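Side-chain contacts in R-imine reductase (Streptomyces kanamyceticus, PDB 3ZGY), which catalyses the NADPH-dependent, R-selective reduction of an imine substrate: residues 81-85 and 86-90; 94-98 and 99-103; 292-295 and 296-300. All coordinates share one frame; numbering follows the deposited sequence.

Contact 1 (81-85 and 86-90); sequences VCVSD and YDAVH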
# COMPACT_ATOMS: atom_id res chain seq x y z
N VAL D 81 -26.11 5.98 13.88
CA VAL D 81 -26.58 4.83 13.14
C VAL D 81 -25.43 4.06 12.58
O VAL D 81 -24.56 4.63 11.87
CB VAL D 81 -27.45 5.29 11.96
CG1 VAL D 81 -27.93 4.10 11.15
CG2 VAL D 81 -28.66 6.06 12.49
N CYS D 82 -25.40 2.77 12.86
CA CYS D 82 -24.39 1.90 12.28
C CYS D 82 -24.96 0.56 11.90
O CYS D 82 -25.26 -0.26 12.78
CB CYS D 82 -23.27 1.71 13.25
SG CYS D 82 -21.83 1.13 12.32
N VAL D 83 -25.19 0.35 10.62
CA VAL D 83 -25.89 -0.85 10.13
C VAL D 83 -25.19 -1.33 8.90
O VAL D 83 -24.15 -0.76 8.49
CB VAL D 83 -27.36 -0.60 9.82
CG1 VAL D 83 -28.12 -0.21 11.08
CG2 VAL D 83 -27.53 0.49 8.75
N SER D 84 -25.70 -2.38 8.27
CA SER D 84 -24.88 -3.05 7.25
C SER D 84 -24.67 -2.18 6.03
O SER D 84 -23.56 -2.16 5.49
CB SER D 84 -25.45 -4.42 6.90
OG SER D 84 -26.77 -4.26 6.44
N ASP D 85 -25.69 -1.42 5.61
CA ASP D 85 -25.55 -0.56 4.40
C ASP D 85 -26.69 0.45 4.29
O ASP D 85 -27.58 0.45 5.15
CB ASP D 85 -25.51 -1.43 3.15
CG ASP D 85 -26.75 -2.33 3.02
OD1 ASP D 85 -27.85 -2.03 3.54
OD2 ASP D 85 -26.65 -3.38 2.39
N TYR D 86 -26.66 1.33 3.26
CA TYR D 86 -27.61 2.47 3.17
C TYR D 86 -29.04 1.95 2.90
O TYR D 86 -30.00 2.56 3.33
CB TYR D 86 -27.13 3.58 2.20
CG TYR D 86 -26.12 4.53 2.87
CD1 TYR D 86 -24.88 4.08 3.30
CD2 TYR D 86 -26.41 5.86 3.10
CE1 TYR D 86 -23.97 4.91 3.90
CE2 TYR D 86 -25.48 6.71 3.68
CZ TYR D 86 -24.27 6.23 4.12
OH TYR D 86 -23.31 7.04 4.79
N ASP D 87 -29.17 0.78 2.31
CA ASP D 87 -30.50 0.15 2.17
C ASP D 87 -31.12 -0.09 3.50
O ASP D 87 -32.31 0.16 3.67
CB ASP D 87 -30.43 -1.19 1.41
CG ASP D 87 -29.95 -1.02 -0.04
OD1 ASP D 87 -30.09 0.08 -0.62
OD2 ASP D 87 -29.46 -2.01 -0.62
N ALA D 88 -30.33 -0.58 4.46
CA ALA D 88 -30.86 -0.76 5.84
C ALA D 88 -31.18 0.59 6.45
O ALA D 88 -32.18 0.72 7.17
CB ALA D 88 -29.88 -1.52 6.72
N VAL D 89 -30.33 1.59 6.16
CA VAL D 89 -30.59 2.91 6.72
C VAL D 89 -31.93 3.35 6.22
O VAL D 89 -32.76 3.86 6.99
CB VAL D 89 -29.50 3.94 6.36
CG1 VAL D 89 -29.90 5.32 6.82
CG2 VAL D 89 -28.16 3.58 6.98
N HIS D 90 -32.12 3.22 4.91
CA HIS D 90 -33.41 3.53 4.25
C HIS D 90 -34.55 2.84 4.98
O HIS D 90 -35.55 3.46 5.32
CB HIS D 90 -33.43 3.05 2.79
CG HIS D 90 -32.90 4.04 1.83
ND1 HIS D 90 -33.54 5.21 1.55
CD2 HIS D 90 -31.76 4.05 1.10
CE1 HIS D 90 -32.81 5.92 0.71
NE2 HIS D 90 -31.73 5.24 0.42
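The carboxylate of Asp85 and the ring of Tyr86 sit side by side in sequence yet serve different surroundings. Asp85 OD1 receives Ala88 N at 3.0 Å, nearly in line with its C-O bond, and the N-H is aimed well (157°). Asp87 CB lies beside this oxygen, 3.4 Å from Asp85 OD1. The Tyr86 ring leans obliquely past the loop, with its CD1 4.2 Å from Asp85 C, and its hydroxyl hydrogen-bonds with Asp133.

Asp85 is a textbook N-cap: with CG set between the backbone N and the carbonyl carbon (chi1 57°), the carboxylate folds over the opening turn, while Asp85 O takes Val89 N at 3.1 Å. With an alanine in place of Asp85, Ala88 N would probably lose its capping acceptor, leaving the first turn less firmly held. Next to the cap, Val83 CG2 fits against Ala88 CB (3.7 Å) and Val89 CG2 (3.6 Å), the two valines crossing at about a right angle.

In another structure of this protein Val83 and Ser84 bind NADP(+), so the turn from strand 78-81 into helix 86-93 both starts a helix and borders the cofactor site. Val81 and Val89 rest on strand 105-108, and Tyr86 touches Asn108 of that strand and Gln116 and Arg120 of helix 114-126.

Contact 2 (94-98 and 99-103); sequences DPLDG and TALQG
Leu96 and Ala100 meet through their first side-chain carbons, Leu96 CB lying 4.2 Å from Ala100 CB. Farther out, Leu96 reaches Leu101 with one branch, CD1, which stands 4.3 Å from Leu101 CG. Both leucines hold CG beside the backbone N and carry CD1 out in an extended chain, and both lean on Val73 of helix 69-75.

The exposed side chains follow the bends of the backbone. Thr99 places OG1 between its backbone N and carbonyl carbon (chi1 68°), which brings OG1 to 4.0 Å from Asp97 CB; its methyl CG2 is left to lie alongside the Gly98 carbonyl carbon. Gln102 CG, anti to its own carbonyl carbon (chi1 -56°), lies 3.8 Å from Gly98 O, and beyond it the chain bends at the second torsion (chi2 -146°).

Two main-chain bonds fix the path. Ala100 N donates to Asp97 O at 3.1 Å, and Ala100 CB tucks in by the same oxygen. Gln102 N closes a type I turn on Thr99 O at 3.0 Å. A water joins the two halves, donating to Gly98 O and accepting from Leu101 N at 2.9 Å.

The turns here form the return leg of a beta-alpha-beta crossover: they bring the chain from helix 86-93 to strand 105-108, the parallel neighbour of strand 78-81 in this Rossmann-type domain.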
# COMPACT_ATOMS: atom_id res chain seq x y z
N ASP D 94 -36.64 5.79 6.84
CA ASP D 94 -37.63 6.39 5.96
C ASP D 94 -39.03 6.33 6.56
O ASP D 94 -39.77 7.30 6.49
CB ASP D 94 -37.56 5.80 4.53
CG ASP D 94 -36.29 6.21 3.74
OD1 ASP D 94 -35.59 7.14 4.17
OD2 ASP D 94 -36.00 5.65 2.66
N PRO D 95 -39.41 5.21 7.18
CA PRO D 95 -40.78 5.15 7.69
C PRO D 95 -41.08 6.07 8.84
O PRO D 95 -42.20 6.08 9.28
CB PRO D 95 -40.91 3.71 8.18
CG PRO D 95 -39.91 2.95 7.39
CD PRO D 95 -38.76 3.89 7.20
N LEU D 96 -40.12 6.82 9.36
CA LEU D 96 -40.37 7.66 10.54
C LEU D 96 -41.28 8.83 10.22
O LEU D 96 -41.18 9.37 9.14
CB LEU D 96 -39.05 8.20 11.10
CG LEU D 96 -38.06 7.22 11.72
CD1 LEU D 96 -36.84 7.98 12.16
CD2 LEU D 96 -38.67 6.47 12.89
N ASP D 97 -42.15 9.21 11.16
CA ASP D 97 -42.87 10.50 11.10
C ASP D 97 -41.94 11.63 10.74
O ASP D 97 -40.77 11.65 11.16
CB ASP D 97 -43.50 10.94 12.44
CG ASP D 97 -44.72 10.14 12.81
OD1 ASP D 97 -45.19 9.35 11.95
OD2 ASP D 97 -45.23 10.31 13.95
N GLY D 98 -42.51 12.62 10.05
CA GLY D 98 -41.74 13.78 9.58
C GLY D 98 -41.29 14.66 10.71
O GLY D 98 -40.33 15.41 10.56
N THR D 99 -41.95 14.54 11.86
CA THR D 99 -41.54 15.30 13.05
C THR D 99 -40.37 14.62 13.84
O THR D 99 -39.59 15.31 14.48
CB THR D 99 -42.73 15.58 14.00
OG1 THR D 99 -43.18 14.35 14.59
CG2 THR D 99 -43.88 16.24 13.23
N ALA D 100 -40.25 13.30 13.75
CA ALA D 100 -39.33 12.51 14.61
C ALA D 100 -37.86 12.98 14.73
O ALA D 100 -37.27 12.90 15.80
CB ALA D 100 -39.35 11.07 14.16
N LEU D 101 -37.30 13.51 13.66
CA LEU D 101 -35.93 13.92 13.66
C LEU D 101 -35.73 15.42 13.84
O LEU D 101 -34.59 15.86 13.96
CB LEU D 101 -35.24 13.45 12.38
CG LEU D 101 -35.09 11.94 12.20
CD1 LEU D 101 -34.55 11.64 10.82
CD2 LEU D 101 -34.15 11.35 13.23
N GLN D 102 -36.81 16.20 13.86
CA GLN D 102 -36.70 17.66 13.99
C GLN D 102 -35.84 18.04 15.18
O GLN D 102 -36.07 17.62 16.32
CB GLN D 102 -38.05 18.33 14.15
CG GLN D 102 -39.00 17.99 13.03
CD GLN D 102 -39.92 19.14 12.68
OE1 GLN D 102 -41.04 19.22 13.17
NE2 GLN D 102 -39.44 20.05 11.83
N GLY D 103 -34.82 18.85 14.88
CA GLY D 103 -33.94 19.37 15.90
C GLY D 103 -33.01 18.32 16.48
O GLY D 103 -32.50 18.50 17.56
O HOH W 1 -38.18 14.35 11.08

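Contact 3 (292-295 and 296-300); sequences GGSG and YPALI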
# COMPACT_ATOMS: atom_id res chain seq x y z
N GLY D 292 6.21 10.40 -21.19
CA GLY D 292 7.40 9.57 -20.97
C GLY D 292 8.50 10.27 -20.21
O GLY D 292 9.22 9.64 -19.41
N GLY D 293 8.65 11.58 -20.42
CA GLY D 293 9.72 12.32 -19.79
C GLY D 293 9.41 12.79 -18.40
O GLY D 293 10.30 13.28 -17.71
N SER D 294 8.16 12.65 -17.98
CA SER D 294 7.76 13.16 -16.66
C SER D 294 7.98 12.15 -15.53
O SER D 294 8.12 10.94 -15.76
CB SER D 294 6.30 13.57 -16.66
OG SER D 294 5.91 14.14 -17.89
N GLY D 295 7.97 12.66 -14.31
CA GLY D 295 7.94 11.81 -13.11
C GLY D 295 6.68 10.94 -13.00
O GLY D 295 5.68 11.19 -13.68
N TYR D 296 6.73 9.93 -12.13
CA TYR D 296 5.64 8.93 -12.01
C TYR D 296 4.30 9.61 -11.74
O TYR D 296 3.28 9.21 -12.28
CB TYR D 296 5.97 7.86 -10.94
CG TYR D 296 5.13 6.60 -11.06
CD1 TYR D 296 3.91 6.49 -10.43
CD2 TYR D 296 5.55 5.53 -11.83
CE1 TYR D 296 3.13 5.33 -10.55
CE2 TYR D 296 4.76 4.37 -11.95
CZ TYR D 296 3.55 4.28 -11.32
OH TYR D 296 2.77 3.16 -11.45
N PRO D 297 4.29 10.71 -10.96
CA PRO D 297 3.00 11.32 -10.64
C PRO D 297 2.21 11.83 -11.81
O PRO D 297 1.04 12.10 -11.67
CB PRO D 297 3.39 12.48 -9.71
CG PRO D 297 4.64 12.01 -9.06
CD PRO D 297 5.38 11.27 -10.13
N ALA D 298 2.82 11.97 -12.97
CA ALA D 298 2.06 12.33 -14.16
C ALA D 298 1.04 11.28 -14.51
O ALA D 298 0.16 11.51 -15.34
CB ALA D 298 2.99 12.51 -15.32
N LEU D 299 1.14 10.11 -13.91
CA LEU D 299 0.16 9.09 -14.14
C LEU D 299 -1.20 9.42 -13.50
O LEU D 299 -2.18 8.71 -13.76
CB LEU D 299 0.65 7.74 -13.62
CG LEU D 299 1.00 6.72 -14.69
CD1 LEU D 299 2.29 7.11 -15.37
CD2 LEU D 299 1.16 5.37 -14.05
N ILE D 300 -1.28 10.45 -12.67
CA ILE D 300 -2.57 10.88 -12.12
C ILE D 300 -3.56 11.15 -13.26
O ILE D 300 -4.76 10.92 -13.09
CB ILE D 300 -2.42 12.11 -11.18
CG1 ILE D 300 -3.73 12.44 -10.48
CG2 ILE D 300 -1.97 13.36 -11.94
CD1 ILE D 300 -4.05 11.54 -9.33
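Gly295 O is the polar atom on which this turn closes. Ala298 N donates to it at 3.0 Å with a fairly straight N-H (162°), from a position 40° out of the carbonyl plane. Two carbons lie beside the same oxygen: Ala298 CB at 3.4 Å from Gly295 O and Pro297 CD at 3.6 Å from Gly295 O. Since Pro297 N carries no hydrogen, the proline adds bulk beside the carbonyl without competing for it.

The bond from Ala298 N back to Gly295 O begins a run of 3-10 turns. The next two follow in step, Leu299 N to Tyr296 O at 2.8 Å and Ile300 N to Pro297 O at 3.0 Å. Across the mouth of the turn Ser294 and Ala298 touch carbon to carbon, Ser294 CB being 3.7 Å from Ala298 CB. The serine hydroxyl stays out of this apolar touch: OG lies opposite the carbonyl carbon about the first torsion and hydrogen-bonds with His291 ND1, at the end of helix 274-291.

Tyr296 meets the loop with CB alone. Its bond from CA to CB points away from 292-295, and with CG anti to the backbone N (chi1 -162°) the ring lies at the dimer interface, where OH hydrogen-bonds with Asn199 OD1 of the second subunit and the ring meets Trp195 of that subunit.

The turn thus joins helix 274-291 to helix 300-304. Ala298 and Leu299 pack on Ile252 of helix 252-269, Leu299 also on helix 274-291, and Pro297 touches Tyr236 and Gln239 of helix 233-241.

Overall arrangement
Contacts 1 and 2 belong to one beta-alpha-beta unit of the nucleotide-binding domain, the first at the start of helix 86-93 and the second beyond its end; they touch where His90 O meets Pro95 CD. Contact 3 lies on the opposite side of the chain's centre, in the C-terminal helical domain, its centre about 40 Å from that of contact 1 and 51 Å from that of contact 2. The chemistry differs with burial. Contact 1, partly buried, pairs a charged helix cap with valines by the cofactor site; contact 2, at the surface, combines backbone turns and a bridging water with a small leucine contact; contact 3, buried, closes on a backbone 3-10 bond, and its tyrosine meets the second subunit.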